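Side-chain contacts in putative metal resistance protein (Proteus mirabilis, PDB 6C29), which probably transfers reducing power to periplasmic partners as a protein-disulfide reductase, this chain being its N-terminal periplasmic portion of two immunoglobulin-fold domains: residues 186-191 against 223-228; 169-174 against 181-186; 228-233 against 237-242. All coordinates share one frame; numbering follows the deposited sequence. Where two conformers were deposited one is given.

How the contacts relate
Followed from the N terminus, the three contacts open and close one after another, without nesting or crossing. Contact 2 closes the short loop between strands 166-173 and 182-186 and joins the two layers of a beta sandwich through its core. Contact 1 then closes a longer excursion, in which strands 191-201 and 204-213 are laid down before the chain returns beside D186. Contact 3 closes the hairpin of strands 226-233 and 236-243. D186 belongs to contacts 2 and 1, S228 to contacts 1 and 3, and F229 of contact 3 packs on I183 of contact 2. Together they assemble the three-stranded sheet and seat it on the four-stranded one.

Contact 1 of 3, residues 186-191 against 223-228; sequences DPPQGM and TGKALS
D186 and S228 meet through carboxylate and hydroxyl, the aspartate lying beside strand 226-233. The hydroxyl OG of S228 donates to OD2 of D186 over 2.7 Å, reaching the oxygen from above the carboxylate plane, 36° out of it. OG, set opposite the backbone N (chi1 171°), is placed within bonding distance of OD2. The main chain bonds at the same pair, N of D186 giving a nearly straight bond of 3.0 Å to O of S228. Nearby, a water donates to O of A226 at 2.8 Å. Farther along, P188 turns its ring toward K225; the two side chains run aslant, with CG of the proline 3.9 Å from CB of the lysine, so the aliphatic root of K225 rather than its ammonium does the touching. The carboxylate has further partners in the chain: OD2 forms a salt bridge with R47 and OD1 a hydrogen bond with S48, which probably stabilises its negative charge. P188 also begins a type II turn closed by N of M191 on O of P188. This is the surface loop between strands 182-186 and 191-201, packed on strand 226-233 in an immunoglobulin-like sandwich.

Contact 2 of 3, residues 169-174 against 181-186; sequences LSLQRE and PNIYLD
L169 and I183 face each other across the interior of a beta sandwich, and their methyl ends make the closest approach, CD1 of L169 to CD1 of I183 at 3.6 Å. The leucine can be followed outward. Its CB points from strand 166-173 toward the opposite layer but is still too far back to touch it. CG lies opposite the carbonyl carbon (chi1 -47°), and the fork beyond it divides the work. CD1 goes forward to the other segment, where it meets CD1 of I183 and, more loosely, CD2 of L185 at 4.4 Å. CD2 heads instead for L227, on strand 226-233. From the far side, I183 reaches back with an extended chain: CG1 stands opposite the backbone N (chi1 -169°) and CD1 continues the line, bringing that methyl up against the CD1 atoms of both leucines of the facing strand. L171 CD1 is its second neighbour there, at 4.3 Å. The backbones remain well apart, the strand axes approaching no closer than 11.8 Å and running at 131° to each other, so only the outer parts of the side chains meet, and all of these are methyls. F229 lies against both L171 and I183, while V207 and P196 add to the surroundings of L169 and I183. Such interlayer packing of aliphatic residues from two facing antiparallel sheets is characteristic of the hydrophobic core of an immunoglobulin-like beta sandwich.

Contact 3 of 3, residues 228-233 against 237-242; sequences SFVVTD and SRQVND
F229 takes the rotamer with CG between the backbone N and the carbonyl carbon (chi1 62°), which lays its ring alongside V240, its partner on the next strand. CB of V240 sits over one face of the ring, 3.7 Å from the centroid and 18° off its normal, a CH-pi contact, and CG2 of V240 comes to 3.5 Å from CE1 of F229. On the other face of the sheet Q239 bends at chi2 (70°), which brings its amide within bonding distance of S228. NE2 then donates to OG of S228 over 3.1 Å, with the hydroxyl close to the amide plane, while OE1 accepts from R47. The two strands form an antiparallel beta hairpin that supplies the central and one outer strand of the three-stranded sheet of an immunoglobulin-like sandwich. F229 with V240 and V231 with R238 are its hydrogen-bonded pairs; the straightest bond runs from N of V240 to O of F229 at 2.8 Å. CG1 of V231 touches CB of R238 at 4.0 Å, whereas the arginine's NE folds onto its own strand and donates to O of Q239 over 2.8 Å. Beyond the hairpin, F229 packs on L185 and L169, and V240 on I155 and V158 of strand 155-163.

Contact 1 of 3, residues 186-191 against 223-228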
loop_
_atom_site.group_PDB
_atom_site.type_symbol
_atom_site.label_atom_id
_atom_site.label_comp_id
_atom_site.label_asym_id
_atom_site.label_seq_id
_atom_site.Cartn_x
_atom_site.Cartn_y
_atom_site.Cartn_z
ATOM N N ASP A 186 -8.928 0.915 -4.292
ATOM C CA ASP A 186 -8.600 -0.400 -4.811
ATOM C C ASP A 186 -9.676 -0.838 -5.808
ATOM O O ASP A 186 -10.799 -1.154 -5.393
ATOM C CB ASP A 186 -8.526 -1.426 -3.678
ATOM C CG ASP A 186 -7.503 -1.048 -2.609
ATOM O OD1 ASP A 186 -6.304 -1.201 -2.877
ATOM O OD2 ASP A 186 -7.897 -0.635 -1.514
ATOM N N PRO A 187 -9.364 -0.895 -7.107
ATOM C CA PRO A 187 -10.401 -1.328 -8.062
ATOM C C PRO A 187 -10.649 -2.820 -8.004
ATOM O O PRO A 187 -9.742 -3.606 -7.664
ATOM C CB PRO A 187 -9.832 -0.911 -9.424
ATOM C CG PRO A 187 -8.346 -0.835 -9.234
ATOM C CD PRO A 187 -8.083 -0.560 -7.762
ATOM N N PRO A 188 -11.885 -3.236 -8.327
ATOM C CA PRO A 188 -12.121 -4.672 -8.464
ATOM C C PRO A 188 -11.298 -5.252 -9.589
ATOM O O PRO A 188 -10.872 -4.526 -10.492
ATOM C CB PRO A 188 -13.626 -4.766 -8.774
ATOM C CG PRO A 188 -14.209 -3.490 -8.333
ATOM C CD PRO A 188 -13.119 -2.452 -8.523
ATOM N N GLN A 189 -11.057 -6.553 -9.518
ATOM C CA GLN A 189 -10.307 -7.251 -10.546
ATOM C C GLN A 189 -10.927 -6.983 -11.909
ATOM O O GLN A 189 -12.139 -7.038 -12.067
ATOM C CB GLN A 189 -10.287 -8.750 -10.234
ATOM C CG GLN A 189 -9.442 -9.612 -11.156
ATOM C CD GLN A 189 -9.541 -11.091 -10.798
ATOM O OE1 GLN A 189 -10.110 -11.455 -9.766
ATOM N NE2 GLN A 189 -9.014 -11.949 -11.663
ATOM N N GLY A 190 -10.093 -6.605 -12.860
ATOM C CA GLY A 190 -10.545 -6.373 -14.213
ATOM C C GLY A 190 -10.938 -4.933 -14.470
ATOM O O GLY A 190 -11.184 -4.557 -15.615
HETATM N N MSE A 191 -11.018 -4.128 -13.411
HETATM C CA MSE A 191 -11.501 -2.749 -13.536
HETATM C C MSE A 191 -10.386 -1.730 -13.325
HETATM O O MSE A 191 -9.419 -1.980 -12.605
HETATM C CB MSE A 191 -12.619 -2.466 -12.536
HETATM C CG MSE A 191 -13.733 -3.470 -12.557
HETATM SE SE MSE A 191 -14.633 -3.499 -14.280
HETATM C CE MSE A 191 -15.762 -5.062 -13.957
ATOM N N THR A 223 -21.712 -3.082 -9.244
ATOM C CA THR A 223 -22.527 -3.047 -8.034
ATOM C C THR A 223 -22.363 -4.361 -7.287
ATOM O O THR A 223 -22.377 -5.418 -7.916
ATOM C CB THR A 223 -24.013 -2.788 -8.367
ATOM O OG1 THR A 223 -24.142 -1.478 -8.948
ATOM C CG2 THR A 223 -24.853 -2.840 -7.131
ATOM N N GLY A 224 -22.177 -4.304 -5.967
ATOM C CA GLY A 224 -21.996 -5.520 -5.178
ATOM C C GLY A 224 -20.547 -5.956 -5.013
ATOM O O GLY A 224 -20.267 -6.829 -4.207
ATOM N N LYS A 225 -19.635 -5.387 -5.811
ATOM C CA LYS A 225 -18.201 -5.665 -5.680
ATOM C C LYS A 225 -17.609 -4.906 -4.491
ATOM O O LYS A 225 -18.233 -3.989 -3.944
ATOM C CB LYS A 225 -17.450 -5.257 -6.958
ATOM C CG LYS A 225 -17.937 -5.903 -8.239
ATOM C CD LYS A 225 -17.627 -7.374 -8.417
ATOM C CE LYS A 225 -18.071 -7.769 -9.835
ATOM N NZ LYS A 225 -17.660 -9.118 -10.302
ATOM N N ALA A 226 -16.386 -5.258 -4.098
ATOM C CA ALA A 226 -15.768 -4.654 -2.923
ATOM C C ALA A 226 -15.463 -3.187 -3.154
ATOM O O ALA A 226 -14.966 -2.798 -4.227
ATOM C CB ALA A 226 -14.505 -5.398 -2.545
ATOM N N LEU A 227 -15.811 -2.376 -2.159
ATOM C CA LEU A 227 -15.435 -0.974 -2.101
ATOM C C LEU A 227 -14.393 -0.846 -1.004
ATOM O O LEU A 227 -14.691 -0.851 0.183
ATOM C CB LEU A 227 -16.645 -0.080 -1.822
ATOM C CG LEU A 227 -16.339 1.416 -1.671
ATOM C CD1 LEU A 227 -15.692 2.002 -2.916
ATOM C CD2 LEU A 227 -17.588 2.161 -1.341
ATOM N N SER A 228 -13.158 -0.688 -1.429
ATOM C CA SER A 228 -12.004 -0.606 -0.530
ATOM C C SER A 228 -11.234 0.632 -0.913
ATOM O O SER A 228 -10.930 0.856 -2.109
ATOM C CB SER A 228 -11.122 -1.853 -0.667
ATOM O OG SER A 228 -9.889 -1.716 0.031
HETATM O O HOH W 1 -13.222 -0.626 -4.804
#

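Contact 2 of 3, residues 169-174 against 181-186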
loop_
_atom_site.group_PDB
_atom_site.type_symbol
_atom_site.label_atom_id
_atom_site.label_comp_id
_atom_site.label_asym_id
_atom_site.label_seq_id
_atom_site.Cartn_x
_atom_site.Cartn_y
_atom_site.Cartn_z
ATOM N N LEU A 169 -19.344 8.244 -4.290
ATOM C CA LEU A 169 -19.288 8.021 -2.854
ATOM C C LEU A 169 -19.751 9.247 -2.098
ATOM O O LEU A 169 -19.517 10.379 -2.524
ATOM C CB LEU A 169 -17.868 7.712 -2.374
ATOM C CG LEU A 169 -17.006 6.707 -3.114
ATOM C CD1 LEU A 169 -15.614 6.568 -2.435
ATOM C CD2 LEU A 169 -17.690 5.393 -3.203
ATOM N N SER A 170 -20.350 8.995 -0.940
ATOM C CA SER A 170 -20.709 10.042 -0.011
ATOM C C SER A 170 -20.161 9.638 1.340
ATOM O O SER A 170 -20.487 8.563 1.835
ATOM C CB SER A 170 -22.223 10.235 0.025
ATOM O OG SER A 170 -22.615 10.966 1.166
ATOM N N LEU A 171 -19.287 10.475 1.894
ATOM C CA LEU A 171 -18.551 10.169 3.114
ATOM C C LEU A 171 -18.791 11.250 4.141
ATOM O O LEU A 171 -18.572 12.431 3.877
ATOM C CB LEU A 171 -17.049 10.044 2.833
ATOM C CG LEU A 171 -16.671 9.089 1.706
ATOM C CD1 LEU A 171 -15.183 9.116 1.446
ATOM C CD2 LEU A 171 -17.073 7.670 2.045
ATOM N N GLN A 172 -19.197 10.845 5.331
ATOM C CA GLN A 172 -19.443 11.781 6.411
ATOM C C GLN A 172 -18.280 11.791 7.384
ATOM O O GLN A 172 -17.860 10.736 7.862
ATOM C CB GLN A 172 -20.719 11.430 7.162
ATOM C CG GLN A 172 -20.998 12.412 8.282
ATOM C CD GLN A 172 -22.248 12.057 9.077
ATOM O OE1 GLN A 172 -22.425 10.913 9.508
ATOM N NE2 GLN A 172 -23.100 13.049 9.305
ATOM N N ARG A 173 -17.746 12.970 7.671
ATOM C CA ARG A 173 -16.680 13.085 8.643
ATOM C C ARG A 173 -17.242 12.871 10.040
ATOM O O ARG A 173 -18.311 13.355 10.349
ATOM C CB ARG A 173 -16.000 14.433 8.538
ATOM C CG ARG A 173 -14.674 14.459 9.296
ATOM C CD ARG A 173 -13.835 15.686 9.026
ATOM N NE ARG A 173 -12.739 15.773 9.999
ATOM C CZ ARG A 173 -11.467 16.002 9.706
ATOM N NH1 ARG A 173 -11.083 16.165 8.458
ATOM N NH2 ARG A 173 -10.568 16.055 10.679
ATOM N N GLU A 174 -16.540 12.107 10.876
ATOM C CA GLU A 174 -17.053 11.753 12.212
ATOM C C GLU A 174 -17.190 12.978 13.094
ATOM O O GLU A 174 -18.213 13.204 13.754
ATOM C CB GLU A 174 -16.120 10.739 12.879
ATOM C CG GLU A 174 -16.647 10.226 14.229
ATOM C CD GLU A 174 -15.678 9.313 14.972
ATOM O OE1 GLU A 174 -14.758 8.747 14.346
ATOM O OE2 GLU A 174 -15.857 9.158 16.199
ATOM N N PRO A 181 -8.871 16.593 2.045
ATOM C CA PRO A 181 -8.937 15.145 1.908
ATOM C C PRO A 181 -8.315 14.607 0.660
ATOM O O PRO A 181 -8.233 15.278 -0.368
ATOM C CB PRO A 181 -10.430 14.874 1.915
ATOM C CG PRO A 181 -11.040 16.131 1.391
ATOM C CD PRO A 181 -10.191 17.234 1.950
ATOM N N ASN A 182 -7.873 13.363 0.764
ATOM C CA ASN A 182 -7.464 12.583 -0.387
ATOM C C ASN A 182 -8.103 11.225 -0.257
ATOM O O ASN A 182 -8.438 10.789 0.850
ATOM C CB ASN A 182 -5.938 12.443 -0.484
ATOM C CG ASN A 182 -5.294 13.694 -0.968
ATOM O OD1 ASN A 182 -5.375 14.024 -2.145
ATOM N ND2 ASN A 182 -4.665 14.415 -0.059
ATOM N N ILE A 183 -8.254 10.555 -1.392
ATOM C CA ILE A 183 -8.767 9.197 -1.432
ATOM C C ILE A 183 -7.957 8.365 -2.428
ATOM O O ILE A 183 -7.558 8.833 -3.499
ATOM C CB ILE A 183 -10.265 9.166 -1.768
ATOM C CG1 ILE A 183 -10.840 7.764 -1.543
ATOM C CG2 ILE A 183 -10.493 9.619 -3.177
ATOM C CD1 ILE A 183 -12.383 7.753 -1.505
ATOM N N TYR A 184 -7.724 7.121 -2.035
ATOM C CA TYR A 184 -6.941 6.147 -2.780
ATOM C C TYR A 184 -7.748 4.873 -2.840
ATOM O O TYR A 184 -8.042 4.278 -1.820
ATOM C CB TYR A 184 -5.602 5.916 -2.092
ATOM C CG TYR A 184 -4.913 7.221 -1.789
ATOM C CD1 TYR A 184 -4.222 7.889 -2.773
ATOM C CD2 TYR A 184 -4.958 7.770 -0.538
ATOM C CE1 TYR A 184 -3.612 9.110 -2.526
ATOM C CE2 TYR A 184 -4.343 8.978 -0.251
ATOM C CZ TYR A 184 -3.661 9.652 -1.250
ATOM O OH TYR A 184 -3.030 10.852 -0.992
ATOM N N LEU A 185 -8.121 4.449 -4.042
ATOM C CA LEU A 185 -9.058 3.328 -4.189
ATOM C C LEU A 185 -8.423 2.068 -4.749
ATOM O O LEU A 185 -7.530 2.136 -5.576
ATOM C CB LEU A 185 -10.233 3.740 -5.089
ATOM C CG LEU A 185 -11.127 4.836 -4.527
ATOM C CD1 LEU A 185 -10.907 6.151 -5.224
ATOM C CD2 LEU A 185 -12.524 4.434 -4.650
ATOM N N ASP A 186 -8.928 0.915 -4.292
ATOM C CA ASP A 186 -8.600 -0.400 -4.811
ATOM C C ASP A 186 -9.676 -0.838 -5.808
ATOM O O ASP A 186 -10.799 -1.154 -5.393
ATOM C CB ASP A 186 -8.526 -1.426 -3.678
ATOM C CG ASP A 186 -7.503 -1.048 -2.609
ATOM O OD1 ASP A 186 -6.304 -1.201 -2.877
ATOM O OD2 ASP A 186 -7.897 -0.635 -1.514
#

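Contact 3 of 3, residues 228-233 against 237-242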
loop_
_atom_site.group_PDB
_atom_site.type_symbol
_atom_site.label_atom_id
_atom_site.label_comp_id
_atom_site.label_asym_id
_atom_site.label_seq_id
_atom_site.Cartn_x
_atom_site.Cartn_y
_atom_site.Cartn_z
ATOM N N SER A 228 -13.158 -0.688 -1.429
ATOM C CA SER A 228 -12.004 -0.606 -0.530
ATOM C C SER A 228 -11.234 0.632 -0.913
ATOM O O SER A 228 -10.930 0.856 -2.109
ATOM C CB SER A 228 -11.122 -1.853 -0.667
ATOM O OG SER A 228 -9.889 -1.716 0.031
ATOM N N PHE A 229 -10.925 1.468 0.082
ATOM C CA PHE A 229 -10.179 2.679 -0.166
ATOM C C PHE A 229 -9.588 3.183 1.135
ATOM O O PHE A 229 -9.991 2.780 2.218
ATOM C CB PHE A 229 -11.052 3.750 -0.854
ATOM C CG PHE A 229 -12.231 4.206 -0.060
ATOM C CD1 PHE A 229 -12.140 5.250 0.833
ATOM C CD2 PHE A 229 -13.459 3.620 -0.271
ATOM C CE1 PHE A 229 -13.254 5.689 1.534
ATOM C CE2 PHE A 229 -14.590 4.066 0.419
ATOM C CZ PHE A 229 -14.484 5.093 1.311
ATOM N N VAL A 230 -8.619 4.064 0.978
ATOM C CA VAL A 230 -8.049 4.831 2.051
ATOM C C VAL A 230 -8.451 6.282 1.845
ATOM O O VAL A 230 -8.315 6.824 0.761
ATOM C CB VAL A 230 -6.527 4.672 2.081
ATOM C CG1 VAL A 230 -5.880 5.679 3.054
ATOM C CG2 VAL A 230 -6.168 3.210 2.395
ATOM N N VAL A 231 -8.970 6.922 2.888
ATOM C CA VAL A 231 -9.234 8.340 2.884
ATOM C C VAL A 231 -8.386 8.975 3.971
ATOM O O VAL A 231 -8.227 8.408 5.055
ATOM C CB VAL A 231 -10.747 8.621 3.084
ATOM C CG1 VAL A 231 -11.314 7.938 4.344
ATOM C CG2 VAL A 231 -11.025 10.106 3.124
ATOM N N THR A 232 -7.790 10.120 3.650
ATOM C CA THR A 232 -6.924 10.833 4.565
ATOM C C THR A 232 -7.390 12.262 4.719
ATOM O O THR A 232 -7.963 12.832 3.789
ATOM C CB THR A 232 -5.473 10.830 4.091
ATOM O OG1 THR A 232 -5.348 11.599 2.892
ATOM C CG2 THR A 232 -4.972 9.394 3.846
ATOM N N ASP A 233 -7.129 12.844 5.882
ATOM C CA ASP A 233 -7.292 14.273 6.128
ATOM C C ASP A 233 -6.594 14.565 7.463
ATOM O O ASP A 233 -6.617 13.727 8.358
ATOM C CB ASP A 233 -8.759 14.683 6.163
ATOM C CG ASP A 233 -8.953 16.156 5.943
ATOM O OD1 ASP A 233 -8.011 16.854 5.530
ATOM O OD2 ASP A 233 -10.084 16.601 6.159
ATOM N N SER A 237 -5.341 8.695 8.598
ATOM C CA SER A 237 -5.570 7.830 7.468
ATOM C C SER A 237 -6.461 6.675 7.845
ATOM O O SER A 237 -6.119 5.905 8.732
ATOM C CB SER A 237 -4.238 7.316 6.954
ATOM O OG SER A 237 -4.416 6.500 5.828
ATOM N N ARG A 238 -7.576 6.530 7.130
ATOM C CA ARG A 238 -8.614 5.538 7.408
ATOM C C ARG A 238 -8.836 4.624 6.225
ATOM O O ARG A 238 -9.115 5.083 5.115
ATOM C CB ARG A 238 -9.925 6.266 7.758
ATOM C CG ARG A 238 -11.201 5.440 7.769
ATOM C CD ARG A 238 -11.290 4.385 8.873
ATOM N NE ARG A 238 -12.389 3.455 8.621
ATOM C CZ ARG A 238 -13.622 3.612 9.065
ATOM N NH1 ARG A 238 -13.951 4.639 9.826
ATOM N NH2 ARG A 238 -14.522 2.713 8.749
ATOM N N GLN A 239 -8.732 3.329 6.497
ATOM C CA GLN A 239 -9.094 2.266 5.581
ATOM C C GLN A 239 -10.574 1.952 5.712
ATOM O O GLN A 239 -11.058 1.693 6.823
ATOM C CB GLN A 239 -8.246 1.035 5.902
ATOM C CG GLN A 239 -8.698 -0.219 5.204
ATOM C CD GLN A 239 -8.455 -0.196 3.713
ATOM O OE1 GLN A 239 -7.419 0.245 3.240
ATOM N NE2 GLN A 239 -9.434 -0.673 2.955
ATOM N N VAL A 240 -11.282 2.005 4.591
ATOM C CA VAL A 240 -12.696 1.684 4.518
ATOM C C VAL A 240 -12.884 0.417 3.707
ATOM O O VAL A 240 -12.314 0.261 2.614
ATOM C CB VAL A 240 -13.460 2.821 3.870
ATOM C CG1 VAL A 240 -14.924 2.469 3.765
ATOM C CG2 VAL A 240 -13.304 4.085 4.657
ATOM N N ASN A 241 -13.684 -0.496 4.257
ATOM C CA ASN A 241 -14.093 -1.711 3.572
ATOM C C ASN A 241 -15.603 -1.798 3.573
ATOM O O ASN A 241 -16.259 -1.882 4.622
ATOM C CB ASN A 241 -13.491 -2.949 4.207
ATOM C CG ASN A 241 -11.998 -3.043 3.991
ATOM O OD1 ASN A 241 -11.522 -3.454 2.926
ATOM N ND2 ASN A 241 -11.263 -2.626 4.977
ATOM N N ASP A 242 -16.155 -1.673 2.373
ATOM C CA ASP A 242 -17.573 -1.621 2.182
ATOM C C ASP A 242 -17.925 -2.320 0.880
ATOM O O ASP A 242 -17.137 -3.113 0.378
ATOM C CB ASP A 242 -18.029 -0.180 2.207
ATOM C CG ASP A 242 -19.460 -0.025 2.723
ATOM O OD1 ASP A 242 -19.648 0.124 3.955
ATOM O OD2 ASP A 242 -20.400 -0.052 1.900
#